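Local structure of hypothetical protein Atu2299 (Agrobacterium tumefaciens, 2HLY) at residues 15-20 / 103-108; 37-42 / 90-95; 86-91 / 150-155. The protein is of unknown function, although its family is grouped with the papain-like cysteine peptidases (clan CA), a relationship that does not establish any peptidase activity here. All blocks are in the same frame, centred on the assembly; numbering follows the deposited sequence. Where two conformers were deposited one is given.

Interaction 1 of 3, residues 15-20 / 103-108; sequences RIYRVI and APAFSE
Tyr17 lays one face of its ring over the pyrrolidine of Pro104, and most of the contact between 15-20 and 103-108 is this single overlap. Pro104 CB stands 3.6 Å from the centroid of the Tyr17 ring, only 4° off the ring normal, a well-centred CH-pi contact. Its neighbour Pro104 CG sits nearer the root of the ring, 3.7 Å from Tyr17 CG, and Pro104 CD rests 3.8 Å from Tyr17 CD1. Three carbons of the proline are thus spread along the ring, and the two side chains pass each other in opposite directions. A chi1 of 163°, placing CG opposite the backbone N, carries the ring off the helix and over the proline. The phenol end reaches the next residue of the short 3-10 segment 103-105: Tyr17 OH is 4.0 Å from Ala105 CB, a plain van der Waals contact.

Two backbone bonds run within 103-108. Phe106 N bonds to Ala103 O at 3.0 Å, and a type I turn from Ala105 to Glu108 follows, closed by Glu108 N to Ala105 O at 3.1 Å. Phe106 folds back so that Ala103 CA lies over the centre of its ring, 3.5 Å above the plane, and that ring also meets Phe72. Around the pair, Tyr13 and Phe14 of the same helix touch Pro104 too, while Phe38 of helix 31-50 lies beside the Tyr17 ring, shifted along it, with the two planes almost parallel. No hydrogen bond joins the two segments. This is proline-aromatic packing in a buried core, fastening the first helix of the fold to the connection between strands 97-100 and 120-123 of the four-stranded antiparallel sheet.

Interaction 2 of 3, residues 37-42 / 90-95; sequences YFSTFG and CWVEAD
Ser39 packs against the backbone of Cys90 and Trp91 so closely that its CA lies 5.2 Å from Trp91 CA, a spacing that a small residue permits. In the conformer described, one of two deposited, Ser39 OG is 3.4 Å from Cys90 CB and hydrogen-bonds to Ser35 O one turn back in its own helix. With OG beside its backbone N (chi1 -64°), the hydroxyl is turned back for this bond. Two residues on from Cys90, on the same side of the strand, Val92 CG2 presses on the helix backbone, 3.2 Å from Ser39 O. The segment axes approach to 6.9 Å and run at 24°, nearly parallel.

Beyond Val92 the strand leaves the helix segment and gives way to the exposed Asp95. Trp91 points to the other side of the sheet, where Trp91 NE1 donates to Glu93 OE2 at 2.9 Å in an almost straight bond (175°), lying in the indole plane. Glu93 OE1 forms a salt bridge with Lys57, and the indole stacks on Tyr142. Such close helix-on-sheet packing, with helix 31-50 against the antiparallel sheet, is consistent with a papain-like fold.

Interaction 3 of 3, residues 86-91 / 150-155; sequences ENFHCW and ARRFAD
Arg152 lies flat along Phe88, the two side chains running in opposing senses, with guanidinium and ring planes only 10° apart. The overlap is offset: Phe88 CB lies over the centre of the guanidinium, 3.4 Å from Arg152 CZ, while Arg152 NE comes over the ring face toward its rim, 3.6 Å from Phe88 CG. Further back along the side chain, Arg152 CG makes a CH-pi contact 4.2 Å from the Phe88 ring centroid. A bend at chi2 (-106°) turns the arginine along the phenylalanine.

Beside them, Phe153 approaches Cys90 SG obliquely in a sulfur-aromatic contact, with Phe153 CE2 at 4.0 Å from the sulfur.

In the next shell, Arg152 NH2 hydrogen-bonds to Gly85 O, holding the guanidinium by the loop that leads into the strand. Ala148 and Thr149 also touch Phe88, and Phe153 touches Met36 and Thr40 and meets Trp156 edge-to-face. Between Phe88 and Cys90, His89 takes another course, stacking on Phe72 and bonding through NE2 to Asp100 OD2. The contact joins the end of helix 146-152 and the loop after it to the residues leading into strand 89-94 and to its start, where a histidine and an acid on adjacent antiparallel strands recall the papain-like fold.

Overall arrangement
Interactions 1 and 2 meet on the two consecutive helices: Tyr17 CD1 comes within 3.4 Å of Phe38 CE1, and Ile20 packs on Phe38, Phe41 and Gly42. Their centres are about 12 Å apart. Interaction 2 continues into interaction 3 along strand 89-94, again about 12 Å between centres, with Thr40 CG2 3.5 Å from Phe153 CE1. Interactions 1 and 3, about 18 Å apart by centres, meet at Phe106 CE1 and His89 CE1, 3.9 Å apart. Helix 31-50 brings Ser35 beside His89, and Ser35 OG accepts a hydrogen bond from Cys90 N. This grouping is consistent with the site region of papain-like relatives.

Interaction 1 of 3, residues 15-20 / 103-108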
loop_
_atom_site.group_PDB
_atom_site.type_symbol
_atom_site.label_atom_id
_atom_site.label_comp_id
_atom_site.label_asym_id
_atom_site.label_seq_id
_atom_site.Cartn_x
_atom_site.Cartn_y
_atom_site.Cartn_z
ATOM N N ARG A 15 -2.944 -2.008 -11.038
ATOM C CA ARG A 15 -4.367 -2.411 -10.916
ATOM C C ARG A 15 -4.769 -2.488 -9.444
ATOM O O ARG A 15 -5.853 -2.018 -9.049
ATOM C CB ARG A 15 -4.596 -3.768 -11.578
ATOM C CG ARG A 15 -4.569 -3.680 -13.106
ATOM C CD ARG A 15 -4.922 -5.035 -13.734
ATOM N NE ARG A 15 -5.096 -4.881 -15.177
ATOM C CZ ARG A 15 -5.984 -5.552 -15.911
ATOM N NH1 ARG A 15 -6.787 -6.456 -15.355
ATOM N NH2 ARG A 15 -6.062 -5.314 -17.212
ATOM N N ILE A 16 -3.894 -3.067 -8.627
ATOM C CA ILE A 16 -4.190 -3.244 -7.195
ATOM C C ILE A 16 -4.283 -1.886 -6.500
ATOM O O ILE A 16 -5.247 -1.598 -5.782
ATOM C CB ILE A 16 -3.155 -4.167 -6.499
ATOM C CG1 ILE A 16 -3.284 -5.591 -7.057
ATOM C CG2 ILE A 16 -3.353 -4.157 -4.975
ATOM C CD1 ILE A 16 -2.135 -6.543 -6.664
ATOM N N TYR A 17 -3.295 -1.034 -6.749
ATOM C CA TYR A 17 -3.341 0.320 -6.219
ATOM C C TYR A 17 -4.648 1.000 -6.641
ATOM O O TYR A 17 -5.347 1.581 -5.805
ATOM C CB TYR A 17 -2.120 1.168 -6.643
ATOM C CG TYR A 17 -2.389 2.650 -6.445
ATOM C CD1 TYR A 17 -2.225 3.247 -5.185
ATOM C CD2 TYR A 17 -2.876 3.437 -7.492
ATOM C CE1 TYR A 17 -2.522 4.593 -4.989
ATOM C CE2 TYR A 17 -3.166 4.796 -7.307
ATOM C CZ TYR A 17 -2.994 5.358 -6.058
ATOM O OH TYR A 17 -3.295 6.701 -5.847
ATOM N N ARG A 18 -4.979 0.921 -7.932
ATOM C CA ARG A 18 -6.175 1.615 -8.437
ATOM C C ARG A 18 -7.453 1.124 -7.750
ATOM O O ARG A 18 -8.283 1.943 -7.345
ATOM C CB ARG A 18 -6.275 1.487 -9.951
ATOM C CG ARG A 18 -7.238 2.504 -10.562
ATOM C CD ARG A 18 -7.345 2.325 -12.076
ATOM N NE ARG A 18 -6.067 2.491 -12.785
ATOM C CZ ARG A 18 -5.532 3.660 -13.139
ATOM N NH1 ARG A 18 -6.150 4.805 -12.848
ATOM N NH2 ARG A 18 -4.367 3.687 -13.790
ATOM N N VAL A 19 -7.581 -0.192 -7.586
ATOM C CA VAL A 19 -8.750 -0.781 -6.931
ATOM C C VAL A 19 -8.892 -0.261 -5.502
ATOM O O VAL A 19 -9.957 0.204 -5.098
ATOM C CB VAL A 19 -8.696 -2.319 -6.962
ATOM C CG1 VAL A 19 -9.714 -2.930 -5.981
ATOM C CG2 VAL A 19 -8.937 -2.800 -8.390
ATOM N N ILE A 20 -7.807 -0.343 -4.735
ATOM C CA ILE A 20 -7.867 0.040 -3.330
ATOM C C ILE A 20 -8.127 1.541 -3.211
ATOM O O ILE A 20 -8.953 1.986 -2.395
ATOM C CB ILE A 20 -6.575 -0.356 -2.583
ATOM C CG1 ILE A 20 -6.342 -1.865 -2.698
ATOM C CG2 ILE A 20 -6.638 0.139 -1.124
ATOM C CD1 ILE A 20 -4.972 -2.334 -2.213
ATOM N N ALA A 103 2.523 3.463 -2.612
ATOM C CA ALA A 103 3.565 4.321 -3.174
ATOM C C ALA A 103 3.069 5.330 -4.228
ATOM O O ALA A 103 3.541 6.483 -4.243
ATOM C CB ALA A 103 4.761 3.490 -3.699
ATOM N N PRO A 104 2.146 4.919 -5.131
ATOM C CA PRO A 104 1.655 5.922 -6.114
ATOM C C PRO A 104 0.977 7.152 -5.482
ATOM O O PRO A 104 0.838 8.186 -6.158
ATOM C CB PRO A 104 0.674 5.113 -6.988
ATOM C CG PRO A 104 1.167 3.670 -6.853
ATOM C CD PRO A 104 1.572 3.582 -5.392
ATOM N N ALA A 105 0.568 7.044 -4.221
ATOM C CA ALA A 105 -0.084 8.134 -3.509
ATOM C C ALA A 105 0.899 9.016 -2.743
ATOM O O ALA A 105 0.482 9.965 -2.070
ATOM C CB ALA A 105 -1.144 7.577 -2.560
ATOM N N PHE A 106 2.194 8.704 -2.818
ATOM C CA PHE A 106 3.189 9.448 -2.038
ATOM C C PHE A 106 3.360 10.902 -2.484
ATOM O O PHE A 106 4.021 11.683 -1.797
ATOM C CB PHE A 106 4.546 8.751 -2.052
ATOM C CG PHE A 106 4.617 7.486 -1.220
ATOM C CD1 PHE A 106 3.609 7.130 -0.317
ATOM C CD2 PHE A 106 5.733 6.665 -1.323
ATOM C CE1 PHE A 106 3.724 5.956 0.448
ATOM C CE2 PHE A 106 5.852 5.501 -0.551
ATOM C CZ PHE A 106 4.848 5.150 0.318
ATOM N N SER A 107 2.794 11.270 -3.628
ATOM C CA SER A 107 2.817 12.679 -4.046
ATOM C C SER A 107 2.011 13.574 -3.104
ATOM O O SER A 107 2.317 14.759 -2.949
ATOM C CB SER A 107 2.293 12.820 -5.461
ATOM O OG SER A 107 2.889 11.836 -6.289
ATOM N N GLU A 108 0.969 13.020 -2.496
ATOM C CA GLU A 108 0.105 13.790 -1.609
ATOM C C GLU A 108 0.811 13.986 -0.286
ATOM O O GLU A 108 1.365 13.042 0.279
ATOM C CB GLU A 108 -1.210 13.064 -1.372
ATOM C CG GLU A 108 -1.952 12.679 -2.630
ATOM C CD GLU A 108 -3.300 12.044 -2.333
ATOM O OE1 GLU A 108 -4.030 12.566 -1.459
ATOM O OE2 GLU A 108 -3.629 11.024 -2.979
#

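Interaction 2 of 3, residues 37-42 / 90-95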
loop_
_atom_site.group_PDB
_atom_site.type_symbol
_atom_site.label_atom_id
_atom_site.label_comp_id
_atom_site.label_asym_id
_atom_site.label_seq_id
_atom_site.Cartn_x
_atom_site.Cartn_y
_atom_site.Cartn_z
ATOM N N TYR A 37 -5.002 0.378 4.943
ATOM C CA TYR A 37 -5.858 -0.211 3.912
ATOM C C TYR A 37 -5.053 -0.734 2.738
ATOM O O TYR A 37 -5.316 -1.828 2.244
ATOM C CB TYR A 37 -6.880 0.805 3.403
ATOM C CG TYR A 37 -8.044 1.024 4.337
ATOM C CD1 TYR A 37 -9.143 0.169 4.314
ATOM C CD2 TYR A 37 -8.055 2.089 5.233
ATOM C CE1 TYR A 37 -10.233 0.374 5.155
ATOM C CE2 TYR A 37 -9.135 2.295 6.087
ATOM C CZ TYR A 37 -10.217 1.432 6.039
ATOM O OH TYR A 37 -11.311 1.622 6.877
ATOM N N PHE A 38 -4.099 0.052 2.249
ATOM C CA PHE A 38 -3.283 -0.418 1.136
ATOM C C PHE A 38 -2.573 -1.704 1.484
ATOM O O PHE A 38 -2.516 -2.615 0.676
ATOM C CB PHE A 38 -2.273 0.655 0.680
ATOM C CG PHE A 38 -2.892 1.718 -0.192
ATOM C CD1 PHE A 38 -3.302 1.413 -1.486
ATOM C CD2 PHE A 38 -3.068 3.011 0.281
ATOM C CE1 PHE A 38 -3.894 2.385 -2.298
ATOM C CE2 PHE A 38 -3.654 3.997 -0.523
ATOM C CZ PHE A 38 -4.070 3.677 -1.812
ATOM N N SER A 39 -2.083 -1.811 2.711
ATOM C CA SER A 39 -1.286 -2.984 3.082
ATOM C C SER A 39 -2.112 -4.221 3.381
ATOM O O SER A 39 -1.753 -5.332 2.971
ATOM C CB SER A 39 -0.376 -2.648 4.247
ATOM O OG SER A 39 0.540 -1.657 3.832
ATOM N N THR A 40 -3.217 -4.044 4.095
ATOM C CA THR A 40 -4.097 -5.206 4.368
ATOM C C THR A 40 -4.883 -5.658 3.134
ATOM O O THR A 40 -4.969 -6.871 2.862
ATOM C CB THR A 40 -5.035 -4.976 5.545
ATOM O OG1 THR A 40 -5.858 -3.846 5.279
ATOM C CG2 THR A 40 -4.240 -4.747 6.840
ATOM N N PHE A 41 -5.454 -4.707 2.378
ATOM C CA PHE A 41 -6.177 -5.094 1.154
ATOM C C PHE A 41 -5.212 -5.668 0.101
ATOM O O PHE A 41 -5.547 -6.638 -0.609
ATOM C CB PHE A 41 -6.950 -3.912 0.560
ATOM C CG PHE A 41 -8.201 -3.531 1.323
ATOM C CD1 PHE A 41 -8.314 -3.721 2.701
ATOM C CD2 PHE A 41 -9.271 -2.965 0.641
ATOM C CE1 PHE A 41 -9.485 -3.347 3.385
ATOM C CE2 PHE A 41 -10.425 -2.596 1.314
ATOM C CZ PHE A 41 -10.520 -2.776 2.695
ATOM N N GLY A 42 -4.026 -5.058 -0.026
ATOM C CA GLY A 42 -2.992 -5.591 -0.926
ATOM C C GLY A 42 -2.594 -7.014 -0.562
ATOM O O GLY A 42 -2.558 -7.907 -1.418
ATOM N N CYS A 90 2.439 1.388 7.151
ATOM C CA CYS A 90 2.363 -0.057 6.923
ATOM C C CYS A 90 2.830 -0.401 5.525
ATOM O O CYS A 90 2.702 0.422 4.604
ATOM C CB CYS A 90 0.923 -0.547 7.060
ATOM S SG CYS A 90 0.274 -0.385 8.721
ATOM N N TRP A 91 3.301 -1.628 5.368
ATOM C CA TRP A 91 3.719 -2.164 4.060
ATOM C C TRP A 91 3.352 -3.653 4.015
ATOM O O TRP A 91 2.759 -4.182 4.965
ATOM C CB TRP A 91 5.219 -1.965 3.866
ATOM C CG TRP A 91 6.045 -2.631 4.908
ATOM C CD1 TRP A 91 6.576 -3.886 4.867
ATOM C CD2 TRP A 91 6.442 -2.067 6.168
ATOM N NE1 TRP A 91 7.280 -4.143 6.017
ATOM C CE2 TRP A 91 7.209 -3.044 6.836
ATOM C CE3 TRP A 91 6.232 -0.828 6.784
ATOM C CZ2 TRP A 91 7.768 -2.823 8.101
ATOM C CZ3 TRP A 91 6.776 -0.609 8.049
ATOM C CH2 TRP A 91 7.548 -1.597 8.686
ATOM N N VAL A 92 3.704 -4.334 2.921
ATOM C CA VAL A 92 3.436 -5.766 2.805
ATOM C C VAL A 92 4.755 -6.495 2.612
ATOM O O VAL A 92 5.643 -5.999 1.911
ATOM C CB VAL A 92 2.512 -6.059 1.604
ATOM C CG1 VAL A 92 2.276 -7.557 1.463
ATOM C CG2 VAL A 92 1.185 -5.366 1.819
ATOM N N GLU A 93 4.882 -7.655 3.265
ATOM C CA GLU A 93 5.998 -8.562 3.035
ATOM C C GLU A 93 5.404 -9.844 2.476
ATOM O O GLU A 93 4.550 -10.462 3.107
ATOM C CB GLU A 93 6.748 -8.800 4.337
ATOM C CG GLU A 93 7.356 -7.494 4.839
ATOM C CD GLU A 93 8.310 -7.662 5.996
ATOM O OE1 GLU A 93 8.545 -8.820 6.426
ATOM O OE2 GLU A 93 8.803 -6.614 6.472
ATOM N N ALA A 94 5.814 -10.212 1.266
ATOM C CA ALA A 94 5.213 -11.374 0.610
ATOM C C ALA A 94 6.241 -12.124 -0.197
ATOM O O ALA A 94 6.820 -11.561 -1.118
ATOM C CB ALA A 94 4.071 -10.932 -0.297
ATOM N N ASP A 95 6.460 -13.396 0.142
ATOM C CA ASP A 95 7.350 -14.251 -0.652
ATOM C C ASP A 95 8.738 -13.609 -0.769
ATOM O O ASP A 95 9.418 -13.755 -1.801
ATOM C CB ASP A 95 6.741 -14.457 -2.051
ATOM C CG ASP A 95 6.819 -15.897 -2.535
ATOM O OD1 ASP A 95 7.046 -16.804 -1.707
ATOM O OD2 ASP A 95 6.632 -16.114 -3.753
#

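Interaction 3 of 3, residues 86-91 / 150-155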
loop_
_atom_site.group_PDB
_atom_site.type_symbol
_atom_site.label_atom_id
_atom_site.label_comp_id
_atom_site.label_asym_id
_atom_site.label_seq_id
_atom_site.Cartn_x
_atom_site.Cartn_y
_atom_site.Cartn_z
ATOM N N GLU A 86 -0.044 10.088 12.882
ATOM C CA GLU A 86 -0.249 9.901 11.452
ATOM C C GLU A 86 1.020 9.566 10.666
ATOM O O GLU A 86 0.936 9.325 9.456
ATOM C CB GLU A 86 -0.981 11.108 10.840
ATOM C CG GLU A 86 -2.406 11.263 11.384
ATOM C CD GLU A 86 -3.224 12.359 10.705
ATOM O OE1 GLU A 86 -2.743 12.964 9.713
ATOM O OE2 GLU A 86 -4.369 12.599 11.173
ATOM N N ASN A 87 2.179 9.555 11.335
ATOM C CA ASN A 87 3.444 9.149 10.676
ATOM C C ASN A 87 3.723 7.645 10.710
ATOM O O ASN A 87 4.699 7.191 10.113
ATOM C CB ASN A 87 4.659 9.896 11.245
ATOM C CG ASN A 87 4.662 11.363 10.892
ATOM O OD1 ASN A 87 4.222 11.755 9.809
ATOM N ND2 ASN A 87 5.168 12.185 11.801
ATOM N N PHE A 88 2.896 6.894 11.431
ATOM C CA PHE A 88 2.954 5.431 11.387
ATOM C C PHE A 88 2.689 4.968 9.952
ATOM O O PHE A 88 1.848 5.541 9.253
ATOM C CB PHE A 88 1.897 4.842 12.308
ATOM C CG PHE A 88 2.066 3.377 12.551
ATOM C CD1 PHE A 88 2.971 2.942 13.506
ATOM C CD2 PHE A 88 1.323 2.445 11.836
ATOM C CE1 PHE A 88 3.144 1.596 13.752
ATOM C CE2 PHE A 88 1.496 1.077 12.081
ATOM C CZ PHE A 88 2.418 0.670 13.032
ATOM N N HIS A 89 3.410 3.937 9.516
ATOM C CA HIS A 89 3.262 3.454 8.145
ATOM C C HIS A 89 3.259 1.932 8.058
ATOM O O HIS A 89 3.967 1.271 8.815
ATOM C CB HIS A 89 4.375 4.030 7.271
ATOM C CG HIS A 89 4.146 3.839 5.807
ATOM N ND1 HIS A 89 3.183 4.543 5.117
ATOM C CD2 HIS A 89 4.747 3.029 4.904
ATOM C CE1 HIS A 89 3.204 4.177 3.844
ATOM N NE2 HIS A 89 4.147 3.262 3.691
ATOM N N CYS A 90 2.439 1.388 7.151
ATOM C CA CYS A 90 2.363 -0.057 6.923
ATOM C C CYS A 90 2.830 -0.401 5.525
ATOM O O CYS A 90 2.702 0.422 4.604
ATOM C CB CYS A 90 0.923 -0.547 7.060
ATOM S SG CYS A 90 0.274 -0.385 8.721
ATOM N N TRP A 91 3.301 -1.628 5.368
ATOM C CA TRP A 91 3.719 -2.164 4.060
ATOM C C TRP A 91 3.352 -3.653 4.015
ATOM O O TRP A 91 2.759 -4.182 4.965
ATOM C CB TRP A 91 5.219 -1.965 3.866
ATOM C CG TRP A 91 6.045 -2.631 4.908
ATOM C CD1 TRP A 91 6.576 -3.886 4.867
ATOM C CD2 TRP A 91 6.442 -2.067 6.168
ATOM N NE1 TRP A 91 7.280 -4.143 6.017
ATOM C CE2 TRP A 91 7.209 -3.044 6.836
ATOM C CE3 TRP A 91 6.232 -0.828 6.784
ATOM C CZ2 TRP A 91 7.768 -2.823 8.101
ATOM C CZ3 TRP A 91 6.776 -0.609 8.049
ATOM C CH2 TRP A 91 7.548 -1.597 8.686
ATOM N N ALA A 150 -0.283 -4.101 16.066
ATOM C CA ALA A 150 -1.423 -4.815 16.639
ATOM C C ALA A 150 -2.434 -3.824 17.228
ATOM O O ALA A 150 -3.641 -3.932 16.983
ATOM C CB ALA A 150 -0.965 -5.814 17.705
ATOM N N ARG A 151 -1.940 -2.856 17.995
ATOM C CA ARG A 151 -2.832 -1.875 18.602
ATOM C C ARG A 151 -3.552 -1.014 17.563
ATOM O O ARG A 151 -4.724 -0.699 17.731
ATOM C CB ARG A 151 -2.097 -1.019 19.636
ATOM C CG ARG A 151 -1.653 -1.830 20.864
ATOM C CD ARG A 151 -0.989 -0.947 21.928
ATOM N NE ARG A 151 -0.719 -1.665 23.185
ATOM C CZ ARG A 151 0.497 -1.953 23.658
ATOM N NH1 ARG A 151 1.592 -1.594 22.985
ATOM N NH2 ARG A 151 0.638 -2.601 24.820
ATOM N N ARG A 152 -2.848 -0.630 16.492
ATOM C CA ARG A 152 -3.458 0.198 15.457
ATOM C C ARG A 152 -4.652 -0.495 14.810
ATOM O O ARG A 152 -5.636 0.154 14.453
ATOM C CB ARG A 152 -2.431 0.556 14.383
ATOM C CG ARG A 152 -1.378 1.522 14.854
ATOM C CD ARG A 152 -1.612 2.865 14.275
ATOM N NE ARG A 152 -0.683 3.827 14.842
ATOM C CZ ARG A 152 -0.662 5.110 14.521
ATOM N NH1 ARG A 152 -1.518 5.585 13.621
ATOM N NH2 ARG A 152 0.223 5.911 15.105
ATOM N N PHE A 153 -4.549 -1.814 14.668
ATOM C CA PHE A 153 -5.583 -2.629 14.016
ATOM C C PHE A 153 -6.615 -3.213 14.982
ATOM O O PHE A 153 -7.541 -3.928 14.560
ATOM C CB PHE A 153 -4.904 -3.758 13.247
ATOM C CG PHE A 153 -4.305 -3.325 11.938
ATOM C CD1 PHE A 153 -5.109 -3.109 10.838
ATOM C CD2 PHE A 153 -2.929 -3.144 11.807
ATOM C CE1 PHE A 153 -4.549 -2.710 9.625
ATOM C CE2 PHE A 153 -2.361 -2.746 10.588
ATOM C CZ PHE A 153 -3.181 -2.540 9.502
ATOM N N ALA A 154 -6.478 -2.892 16.267
ATOM C CA ALA A 154 -7.239 -3.583 17.322
ATOM C C ALA A 154 -8.757 -3.561 17.127
ATOM O O ALA A 154 -9.433 -4.531 17.485
ATOM C CB ALA A 154 -6.863 -3.042 18.707
ATOM N N ASP A 155 -9.282 -2.486 16.546
ATOM C CA ASP A 155 -10.742 -2.327 16.419
ATOM C C ASP A 155 -11.264 -2.694 15.033
ATOM O O ASP A 155 -12.472 -2.621 14.782
ATOM C CB ASP A 155 -11.166 -0.891 16.762
ATOM C CG ASP A 155 -10.941 -0.538 18.231
ATOM O OD1 ASP A 155 -10.996 -1.451 19.086
ATOM O OD2 ASP A 155 -10.702 0.657 18.527
#